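Local coordinates for protein Methylcobalamin\: coenzyme M methyltransferase (Methanosarcina mazei, PDB 4AY7) that catalyses transfer of the methyl group from a methylated corrinoid to coenzyme M, a zinc-dependent step of methanogenesis, at residues 86-91 against 158-163; 152-157 against 193-198. One frame throughout, in Å; residues are numbered along the deposited sequence. Where two conformers were deposited one is given.

Contact 1 (86-91 against 158-163); sequences VLVEAM and VTVASD
Val-88 and Val-160 make the main apolar contact between helix 86-90 and helix 157-165. CG1 of Val-88 comes down on the backbone of the other helix, 3.6 Å from CA of Val-160. Val-88 CG1 also lies 3.8 Å from Val-160 CG2. The Val-160 CG2 methyl has a second neighbour, Leu-87 CD2, at 3.9 Å. The CB bond of Leu-87 does not point at helix 157-165, but a chi1 of 176° swings the branched end across, and CD2 meets Val-160 with the two side chains at about a right angle. The two helix segments run roughly the same way, 38° apart, with axes 9.7 Å apart at closest approach. Both belong to the TIM-barrel fold of the URO-D family. Helix 157-165 directly follows strand 150-155, and helix 86-90 comes soon after strand 78-80, the neighbour of that strand in the parallel sheet. The remaining contact is van der Waals packing of Asp-163 on methyls. Asp-163 lays its CB 3.7 Å from CG1 of Val-88. Its OD2 is near both methyls of that valine, 3.7 Å from CG1 and 3.8 Å from CG2. The backbone O of Asp-163 forms a hydrogen bond with ND1 of His-109.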
# COMPACT_ATOMS: atom_id res chain seq x y z
N VAL A 86 -6.04 4.65 -9.17
CA VAL A 86 -5.36 5.20 -10.33
C VAL A 86 -5.26 4.22 -11.52
O VAL A 86 -5.48 4.59 -12.69
CB VAL A 86 -3.99 5.80 -9.94
CG1 VAL A 86 -3.14 6.24 -11.15
CG2 VAL A 86 -4.16 7.00 -9.02
N LEU A 87 -4.81 3.01 -11.22
CA LEU A 87 -4.55 2.05 -12.26
C LEU A 87 -5.90 1.57 -12.82
O LEU A 87 -6.08 1.42 -14.01
CB LEU A 87 -3.66 0.88 -11.72
CG LEU A 87 -3.39 -0.28 -12.74
CD1 LEU A 87 -2.79 0.32 -14.03
CD2 LEU A 87 -2.51 -1.37 -12.10
N VAL A 88 -6.85 1.26 -11.95
CA VAL A 88 -8.12 0.69 -12.46
C VAL A 88 -8.86 1.71 -13.36
O VAL A 88 -9.46 1.33 -14.39
CB VAL A 88 -9.00 0.15 -11.31
CG1 VAL A 88 -8.31 -1.09 -10.69
CG2 VAL A 88 -9.21 1.15 -10.21
N GLU A 89 -8.75 2.98 -13.02
CA GLU A 89 -9.27 4.01 -13.85
C GLU A 89 -8.54 4.10 -15.18
O GLU A 89 -9.20 4.32 -16.20
CB GLU A 89 -9.13 5.35 -13.17
CG GLU A 89 -9.63 6.50 -14.01
CD GLU A 89 -9.65 7.83 -13.26
OE1 GLU A 89 -8.68 8.07 -12.55
OE2 GLU A 89 -10.56 8.68 -13.34
N ALA A 90 -7.24 4.04 -15.18
CA ALA A 90 -6.46 3.98 -16.44
C ALA A 90 -6.83 2.76 -17.28
O ALA A 90 -6.95 2.89 -18.50
CB ALA A 90 -4.99 4.06 -16.14
N MET A 91 -7.22 1.69 -16.62
CA MET A 91 -7.74 0.48 -17.28
C MET A 91 -9.21 0.56 -17.75
O MET A 91 -9.71 -0.43 -18.31
CB MET A 91 -7.51 -0.75 -16.41
CG MET A 91 -6.02 -1.21 -16.29
SD MET A 91 -5.46 -1.87 -17.88
CE MET A 91 -6.36 -3.44 -17.76
N VAL A 158 -5.14 -8.48 -7.59
CA VAL A 158 -6.41 -9.13 -7.33
C VAL A 158 -7.51 -8.04 -7.37
O VAL A 158 -8.57 -8.19 -7.98
CB VAL A 158 -6.41 -9.91 -6.04
CG1 VAL A 158 -7.75 -10.61 -5.78
CG2 VAL A 158 -5.25 -10.93 -6.09
N THR A 159 -7.27 -6.94 -6.66
CA THR A 159 -8.23 -5.85 -6.61
C THR A 159 -8.44 -5.21 -7.98
O THR A 159 -9.57 -4.87 -8.31
CB THR A 159 -7.75 -4.90 -5.50
OG1 THR A 159 -7.81 -5.63 -4.27
CG2 THR A 159 -8.63 -3.60 -5.36
N VAL A 160 -7.38 -5.12 -8.80
CA VAL A 160 -7.49 -4.59 -10.15
C VAL A 160 -8.36 -5.51 -10.99
O VAL A 160 -9.24 -5.02 -11.69
CB VAL A 160 -6.12 -4.45 -10.87
CG1 VAL A 160 -6.32 -4.19 -12.35
CG2 VAL A 160 -5.28 -3.37 -10.20
N ALA A 161 -8.20 -6.83 -10.87
CA ALA A 161 -9.00 -7.74 -11.65
C ALA A 161 -10.47 -7.61 -11.26
O ALA A 161 -11.36 -7.57 -12.11
CB ALA A 161 -8.57 -9.18 -11.43
N SER A 162 -10.71 -7.55 -9.96
CA SER A 162 -12.04 -7.42 -9.39
C SER A 162 -12.73 -6.14 -9.84
O SER A 162 -13.95 -6.14 -10.16
CB SER A 162 -11.94 -7.42 -7.88
OG SER A 162 -13.23 -7.43 -7.33
N ASP A 163 -11.96 -5.06 -9.91
CA ASP A 163 -12.51 -3.77 -10.45
C ASP A 163 -12.75 -3.78 -11.97
O ASP A 163 -13.71 -3.07 -12.43
CB ASP A 163 -11.66 -2.57 -10.05
CG ASP A 163 -11.75 -2.26 -8.54
OD1 ASP A 163 -12.78 -2.52 -7.86
OD2 ASP A 163 -10.81 -1.61 -8.07

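Contact 2 (152-157 against 193-198); sequences GGMEGP and IIYANA
With chi1 at 54° and a bend at the thioether end, the Met-154 chain brings SD and CE alongside CD2 of Tyr-195 and lets SD reach Ala-196. Tyr-195 has CG anti to its backbone N (chi1 177°), which carries the ring from helix 178-202 toward the strand. The methionine chain and the tyrosine side chain lie alongside each other and point opposite ways. They join strand 150-155 of the parallel TIM-barrel sheet to a helix packed on it. SD of Met-154 lies 4.9 Å from the centroid of the Tyr-195 ring and 48° off its normal, an oblique Met-aromatic contact. CD2 and CE2 of the ring do the touching: CE2 meets Met-154 CB at 3.9 Å, and CD2 lies close to both SD and CE. The Met-154 SD also touches the methyl CB of Ala-196, 3.8 Å away. Phe-235 of helix 221-238 touches both Met-154 and Ala-196, so this apolar patch continues into the next helix. The phenol end is polar and buried. It reaches the strand through a water at the ring edge, in the ring plane. Tyr-195 OH and the O of this water are hydrogen-bonded at 2.7 Å, and the water donates a hydrogen bond to the backbone O of Gly-153 at 2.8 Å.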
# COMPACT_ATOMS: atom_id res chain seq x y z
N GLY A 152 5.75 4.11 -3.57
CA GLY A 152 4.67 4.13 -4.46
C GLY A 152 3.62 3.11 -4.10
O GLY A 152 3.84 1.93 -4.18
N GLY A 153 2.43 3.61 -3.81
CA GLY A 153 1.30 2.78 -3.48
C GLY A 153 0.39 2.55 -4.64
O GLY A 153 0.22 3.45 -5.52
N MET A 154 -0.23 1.37 -4.68
CA MET A 154 -1.20 1.07 -5.71
C MET A 154 -2.05 -0.11 -5.29
O MET A 154 -1.66 -0.91 -4.45
CB MET A 154 -0.52 0.78 -7.03
CG MET A 154 0.52 -0.30 -6.91
SD MET A 154 1.43 -0.75 -8.41
CE MET A 154 0.23 -1.81 -9.20
N GLU A 155 -3.19 -0.22 -5.90
CA GLU A 155 -4.07 -1.38 -5.83
C GLU A 155 -3.37 -2.56 -6.49
O GLU A 155 -2.63 -2.42 -7.44
CB GLU A 155 -5.46 -1.07 -6.49
CG GLU A 155 -5.42 -0.70 -7.93
CD GLU A 155 -5.25 0.82 -8.16
OE1 GLU A 155 -4.52 1.51 -7.39
OE2 GLU A 155 -5.78 1.32 -9.17
N GLY A 156 -3.48 -3.72 -5.85
CA GLY A 156 -2.75 -4.91 -6.28
C GLY A 156 -3.56 -5.68 -7.33
O GLY A 156 -4.76 -5.36 -7.58
N PRO A 157 -2.96 -6.71 -7.93
CA PRO A 157 -3.61 -7.30 -9.09
C PRO A 157 -4.93 -7.98 -8.79
O PRO A 157 -5.81 -8.00 -9.67
CB PRO A 157 -2.61 -8.28 -9.63
CG PRO A 157 -1.52 -8.41 -8.64
CD PRO A 157 -1.60 -7.23 -7.71
N ILE A 193 2.12 -4.69 -13.28
CA ILE A 193 3.58 -4.73 -13.36
C ILE A 193 4.04 -3.51 -14.17
O ILE A 193 5.03 -2.81 -13.80
CB ILE A 193 4.02 -6.03 -14.04
CG1 ILE A 193 3.77 -7.16 -13.09
CG2 ILE A 193 5.43 -5.92 -14.55
CD1 ILE A 193 3.86 -8.50 -13.75
N ILE A 194 3.33 -3.24 -15.25
CA ILE A 194 3.67 -2.09 -16.11
C ILE A 194 3.66 -0.78 -15.30
O ILE A 194 4.56 0.05 -15.41
CB ILE A 194 2.75 -1.96 -17.33
CG1 ILE A 194 3.00 -3.13 -18.33
CG2 ILE A 194 2.93 -0.58 -18.01
CD1 ILE A 194 1.91 -3.40 -19.36
N TYR A 195 2.60 -0.56 -14.55
CA TYR A 195 2.45 0.69 -13.75
C TYR A 195 3.47 0.75 -12.64
O TYR A 195 4.15 1.76 -12.44
CB TYR A 195 1.05 0.73 -13.17
CG TYR A 195 0.75 1.92 -12.25
CD1 TYR A 195 1.25 3.19 -12.52
CD2 TYR A 195 -0.05 1.77 -11.14
CE1 TYR A 195 0.97 4.28 -11.69
CE2 TYR A 195 -0.41 2.86 -10.32
CZ TYR A 195 0.13 4.12 -10.60
OH TYR A 195 -0.14 5.19 -9.79
N ALA A 196 3.63 -0.36 -11.93
CA ALA A 196 4.64 -0.44 -10.84
C ALA A 196 6.06 -0.08 -11.35
O ALA A 196 6.71 0.76 -10.77
CB ALA A 196 4.63 -1.85 -10.22
N ASN A 197 6.51 -0.70 -12.44
CA ASN A 197 7.77 -0.34 -13.01
C ASN A 197 7.92 1.06 -13.46
O ASN A 197 9.03 1.63 -13.40
CB ASN A 197 8.21 -1.37 -14.09
CG ASN A 197 8.66 -2.71 -13.50
OD1 ASN A 197 9.24 -2.74 -12.46
ND2 ASN A 197 8.37 -3.82 -14.18
N ALA A 198 6.82 1.66 -13.96
CA ALA A 198 6.83 3.07 -14.25
C ALA A 198 7.06 3.91 -13.03
O ALA A 198 7.77 4.92 -13.13
CB ALA A 198 5.53 3.54 -14.93
O HOH W 1 -1.46 4.36 -7.53

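In the fold
Both contacts are buried, and contact 2 lies nearer the centre of the chain. Contact 1 packs helix on helix. Contact 2 packs a helix on a sheet strand. They share one run of chain, since strand 150-155 leads straight into helix 157-165. Helix 178-202 also serves both, with Ala-188 touching Val-160. Contact 1 is aliphatic, with a carboxylate at partly exposed Asp-163. Contact 2 brings in sulfur, an aromatic ring and a bridging water. Glu-155 joins the two places: its OE2 accepts a hydrogen bond from N of Val-88 and a weak one from N of Leu-87. The zinc ion is about 14 Å from the Met-154 side chain.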